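Side-chain contacts in EF0056 (Enterococcus faecalis, PDB 6ORI), which is of unknown function but, as an enterococcal surface protein with an immunoglobulin-like, calcium-binding N-terminal region, probably contributes to biofilm formation: residues Y220-A223 / N224-T227; F252-S255 / T256-G260. One frame throughout, in Å; residues are numbered along the deposited sequence. Where two conformers were deposited one is given.

Contact 1 of 2, residues Y220-A223 / N224-T227; sequences YEEA and NIQT
Ile225 turns back over two glutamates: its CD1 lies above the carboxylate plane of Glu221, and its CG2 presses on the side chain of Glu222. This is a turn that takes the chain out of edge strand 211-221 of a five-stranded antiparallel sheet in what is probably an immunoglobulin-like domain. The bend comes at Ala223 and Asn224, where Asn224 takes a left-handed backbone conformation (phi 60°). With Ile225 CG1 set between its own backbone N and carbonyl carbon (chi1 67°), the two branches part. CD1 reaches 3.4 Å from Glu221 OE1 and 3.7 Å from Glu221 CD; each glutamate side chain crosses the isoleucine at about a right angle. Glu221 bends at its second torsion and turns a largely buried carboxylate under the methyl group, and its OE2 forms a salt bridge with Lys219, which probably offsets its charge. Phe296 packs against both Glu221 and Ile225. The Thr234 hydroxyl hydrogen-bonds to Glu222 O and Ile225 N, bridging the turn from the returning chain. On the exposed side, Glu222 CG stands 3.5 Å from Ile225 CG2.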
loop_
_atom_site.group_PDB
_atom_site.type_symbol
_atom_site.label_atom_id
_atom_site.label_comp_id
_atom_site.label_asym_id
_atom_site.label_seq_id
_atom_site.Cartn_x
_atom_site.Cartn_y
_atom_site.Cartn_z
ATOM N N TYR A 220 5.851 -11.409 4.231
ATOM C CA TYR A 220 6.047 -12.648 4.974
ATOM C C TYR A 220 6.945 -12.375 6.174
ATOM O O TYR A 220 8.090 -11.941 6.016
ATOM C CB TYR A 220 6.692 -13.717 4.102
ATOM C CG TYR A 220 7.125 -14.890 4.936
ATOM C CD1 TYR A 220 6.207 -15.847 5.335
ATOM C CD2 TYR A 220 8.447 -15.018 5.358
ATOM C CE1 TYR A 220 6.597 -16.927 6.113
ATOM C CE2 TYR A 220 8.846 -16.086 6.136
ATOM C CZ TYR A 220 7.918 -17.033 6.511
ATOM O OH TYR A 220 8.319 -18.092 7.291
ATOM N N GLU A 221 6.442 -12.616 7.382
ATOM C CA GLU A 221 7.223 -12.443 8.600
ATOM C C GLU A 221 7.661 -13.816 9.108
ATOM O O GLU A 221 6.917 -14.803 9.017
ATOM C CB GLU A 221 6.449 -11.706 9.712
ATOM C CG GLU A 221 6.478 -10.167 9.667
ATOM C CD GLU A 221 7.841 -9.545 10.000
ATOM O OE1 GLU A 221 8.839 -10.302 10.107
ATOM O OE2 GLU A 221 7.911 -8.302 10.142
ATOM N N GLU A 222 8.874 -13.853 9.638
ATOM C CA GLU A 222 9.462 -15.079 10.168
ATOM C C GLU A 222 8.647 -15.652 11.323
ATOM O O GLU A 222 7.916 -14.950 12.023
ATOM C CB GLU A 222 10.919 -14.809 10.607
ATOM C CG GLU A 222 11.088 -13.544 11.433
ATOM C CD GLU A 222 12.539 -13.203 11.733
ATOM O OE1 GLU A 222 13.405 -14.077 11.510
ATOM O OE2 GLU A 222 12.800 -12.056 12.192
ATOM N N ALA A 223 8.793 -16.946 11.508
ATOM C CA ALA A 223 8.187 -17.644 12.628
ATOM C C ALA A 223 8.650 -17.087 13.972
ATOM O O ALA A 223 9.787 -16.655 14.148
ATOM C CB ALA A 223 8.516 -19.113 12.574
ATOM N N ASN A 224 7.736 -17.108 14.921
ATOM C CA ASN A 224 8.024 -16.893 16.323
ATOM C C ASN A 224 8.651 -15.554 16.645
ATOM O O ASN A 224 9.568 -15.439 17.471
ATOM C CB ASN A 224 8.850 -18.060 16.858
ATOM C CG ASN A 224 8.064 -19.338 16.871
ATOM O OD1 ASN A 224 6.838 -19.308 16.927
ATOM N ND2 ASN A 224 8.752 -20.458 16.851
ATOM N N ILE A 225 8.092 -14.532 16.031
ATOM C CA ILE A 225 8.368 -13.168 16.485
ATOM C C ILE A 225 7.151 -12.644 17.186
ATOM O O ILE A 225 6.060 -13.226 17.066
ATOM C CB ILE A 225 8.852 -12.212 15.374
ATOM C CG1 ILE A 225 7.776 -11.916 14.345
ATOM C CG2 ILE A 225 10.079 -12.813 14.675
ATOM C CD1 ILE A 225 8.121 -10.756 13.442
ATOM N N GLN A 226 7.312 -11.573 17.937
ATOM C CA GLN A 226 6.229 -11.126 18.785
ATOM C C GLN A 226 6.151 -9.627 18.881
ATOM O O GLN A 226 7.080 -8.883 18.531
ATOM C CB GLN A 226 6.416 -11.706 20.169
ATOM C CG GLN A 226 7.617 -11.176 20.885
ATOM C CD GLN A 226 7.655 -11.638 22.314
ATOM O OE1 GLN A 226 7.563 -10.840 23.257
ATOM N NE2 GLN A 226 7.762 -12.928 22.489
ATOM N N THR A 227 5.024 -9.161 19.372
ATOM C CA THR A 227 4.933 -7.780 19.781
ATOM C C THR A 227 5.742 -7.570 21.064
ATOM O O THR A 227 5.995 -8.530 21.799
ATOM C CB THR A 227 3.474 -7.366 19.979
ATOM O OG1 THR A 227 2.881 -8.178 20.987
ATOM C CG2 THR A 227 2.697 -7.554 18.673
#

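Contact 2 of 2, residues F252-S255 / T256-G260; sequences FSYS and TSAKG
Ser253 caps the single-turn helix 254-257 with its side chain: OG accepts Thr256 N at 3.1 Å, with a fairly straight N-H...O angle of 162°. The hydroxyl points away from the serine's own backbone N (chi1 166°), which carries it over the first turn as an N-cap. Backbone bonds complete the helix. Ser257 N donates to Ser253 O at 2.9 Å, with a bent N-H geometry of 138°, and Ala258 N donates to Tyr254 O at 3.1 Å just as Ala258 leaves helical geometry.

Hydroxyls and water add to the cap. Thr256 OG1 and Ser257 OG are hydrogen-bonded to each other, and a water 2.7 Å from Ser257 OG also accepts from Ser253 N. A second water lies within hydrogen-bonding distance of Tyr254 O and Ala258 O, between the first residue of the helix and the first one after it, though it has more acceptors in reach than protons.

The apolar part centres on Ala258. Its CB sits over one face of the Tyr254 ring, 3.4 Å from CD1, and meets the edge of the Phe252 ring, 3.9 Å from CZ. Trp263 packs against both rings, Phe332 stacks on Tyr254, and Tyr254 OH hydrogen-bonds to Trp263 N.

The chemistry implies a short helix whose first amides find partners outside its own turn: the Ser253 hydroxyl takes Thr256 N, water takes Ser253 N and Asn334 OD1 takes Tyr254 N, while a small methyl fits where two aromatic rings converge.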
loop_
_atom_site.group_PDB
_atom_site.type_symbol
_atom_site.label_atom_id
_atom_site.label_comp_id
_atom_site.label_asym_id
_atom_site.label_seq_id
_atom_site.Cartn_x
_atom_site.Cartn_y
_atom_site.Cartn_z
ATOM N N PHE A 252 -9.654 13.353 10.656
ATOM C CA PHE A 252 -10.799 12.560 11.127
ATOM C C PHE A 252 -10.657 12.049 12.550
ATOM O O PHE A 252 -9.612 11.542 12.951
ATOM C CB PHE A 252 -10.978 11.360 10.197
ATOM C CG PHE A 252 -12.181 10.500 10.504
ATOM C CD1 PHE A 252 -13.456 11.015 10.395
ATOM C CD2 PHE A 252 -12.021 9.183 10.863
ATOM C CE1 PHE A 252 -14.564 10.220 10.634
ATOM C CE2 PHE A 252 -13.124 8.374 11.099
ATOM C CZ PHE A 252 -14.384 8.900 10.990
ATOM N N SER A 253 -11.735 12.214 13.308
ATOM C CA SER A 253 -11.936 11.524 14.568
ATOM C C SER A 253 -13.137 10.587 14.452
ATOM O O SER A 253 -14.269 11.037 14.230
ATOM C CB SER A 253 -12.201 12.528 15.675
ATOM O OG SER A 253 -12.710 11.867 16.829
ATOM N N TYR A 254 -12.897 9.298 14.633
ATOM C CA TYR A 254 -13.997 8.328 14.648
ATOM C C TYR A 254 -14.966 8.592 15.779
ATOM O O TYR A 254 -16.168 8.601 15.585
ATOM C CB TYR A 254 -13.448 6.914 14.769
ATOM C CG TYR A 254 -14.509 5.821 14.793
ATOM C CD1 TYR A 254 -14.991 5.270 13.611
ATOM C CD2 TYR A 254 -15.004 5.328 15.996
ATOM C CE1 TYR A 254 -15.971 4.273 13.636
ATOM C CE2 TYR A 254 -15.965 4.327 16.031
ATOM C CZ TYR A 254 -16.442 3.805 14.844
ATOM O OH TYR A 254 -17.374 2.790 14.801
ATOM N N SER A 255 -14.415 8.811 16.966
ATOM C CA SER A 255 -15.216 9.013 18.163
ATOM C C SER A 255 -16.160 10.192 18.032
ATOM O O SER A 255 -17.332 10.102 18.402
ATOM C CB SER A 255 -14.275 9.215 19.354
ATOM O OG SER A 255 -13.503 8.050 19.557
ATOM N N THR A 256 -15.668 11.299 17.500
ATOM C CA THR A 256 -16.502 12.495 17.410
ATOM C C THR A 256 -17.397 12.530 16.165
ATOM O O THR A 256 -18.511 13.027 16.226
ATOM C CB THR A 256 -15.691 13.784 17.469
ATOM O OG1 THR A 256 -14.896 13.911 16.294
ATOM C CG2 THR A 256 -14.804 13.805 18.678
ATOM N N SER A 257 -16.943 11.956 15.055
ATOM C CA SER A 257 -17.532 12.259 13.762
ATOM C C SER A 257 -18.084 11.087 12.954
ATOM O O SER A 257 -18.842 11.304 12.016
ATOM C CB SER A 257 -16.494 12.982 12.898
ATOM O OG SER A 257 -16.032 14.153 13.549
ATOM N N ALA A 258 -17.721 9.847 13.265
ATOM C CA ALA A 258 -18.193 8.750 12.437
ATOM C C ALA A 258 -19.702 8.601 12.504
ATOM O O ALA A 258 -20.284 8.691 13.573
ATOM C CB ALA A 258 -17.537 7.448 12.844
ATOM N N LYS A 259 -20.305 8.359 11.344
ATOM C CA LYS A 259 -21.731 8.084 11.211
ATOM C C LYS A 259 -21.920 6.709 10.594
ATOM O O LYS A 259 -21.018 6.175 9.956
ATOM C CB LYS A 259 -22.386 9.161 10.326
ATOM C CG LYS A 259 -22.190 10.604 10.847
ATOM C CD LYS A 259 -22.753 10.815 12.230
ATOM C CE LYS A 259 -24.271 10.691 12.263
ATOM N NZ LYS A 259 -24.937 11.715 11.399
ATOM N N GLY A 260 -23.086 6.116 10.774
ATOM C CA GLY A 260 -23.303 4.753 10.321
ATOM C C GLY A 260 -22.523 3.754 11.159
ATOM O O GLY A 260 -22.099 2.719 10.675
HETATM O O HOH W 1 -13.483 14.420 12.562
HETATM O O HOH W 2 -18.979 8.319 16.210
#

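How the contacts relate
The contacts follow one another along the chain, contact 1 before strand 239-248 and contact 2 after it. Their centres lie 33 Å apart and their nearest atoms about 22 Å, so they do not touch. Strand 211-221 relates them in space: it starts at Phe211, whose ring meets Phe252 of contact 2 edge-to-face, and ends in the turn of contact 1. The two local structures thus lie toward opposite ends of that edge strand, one a turn in which a branched side chain covers two glutamates, the other a capped, hydrated helix. Neither supplies a calcium ligand; that site is formed by Ser162, Gly372, Asp374, Leu400 and Asp402.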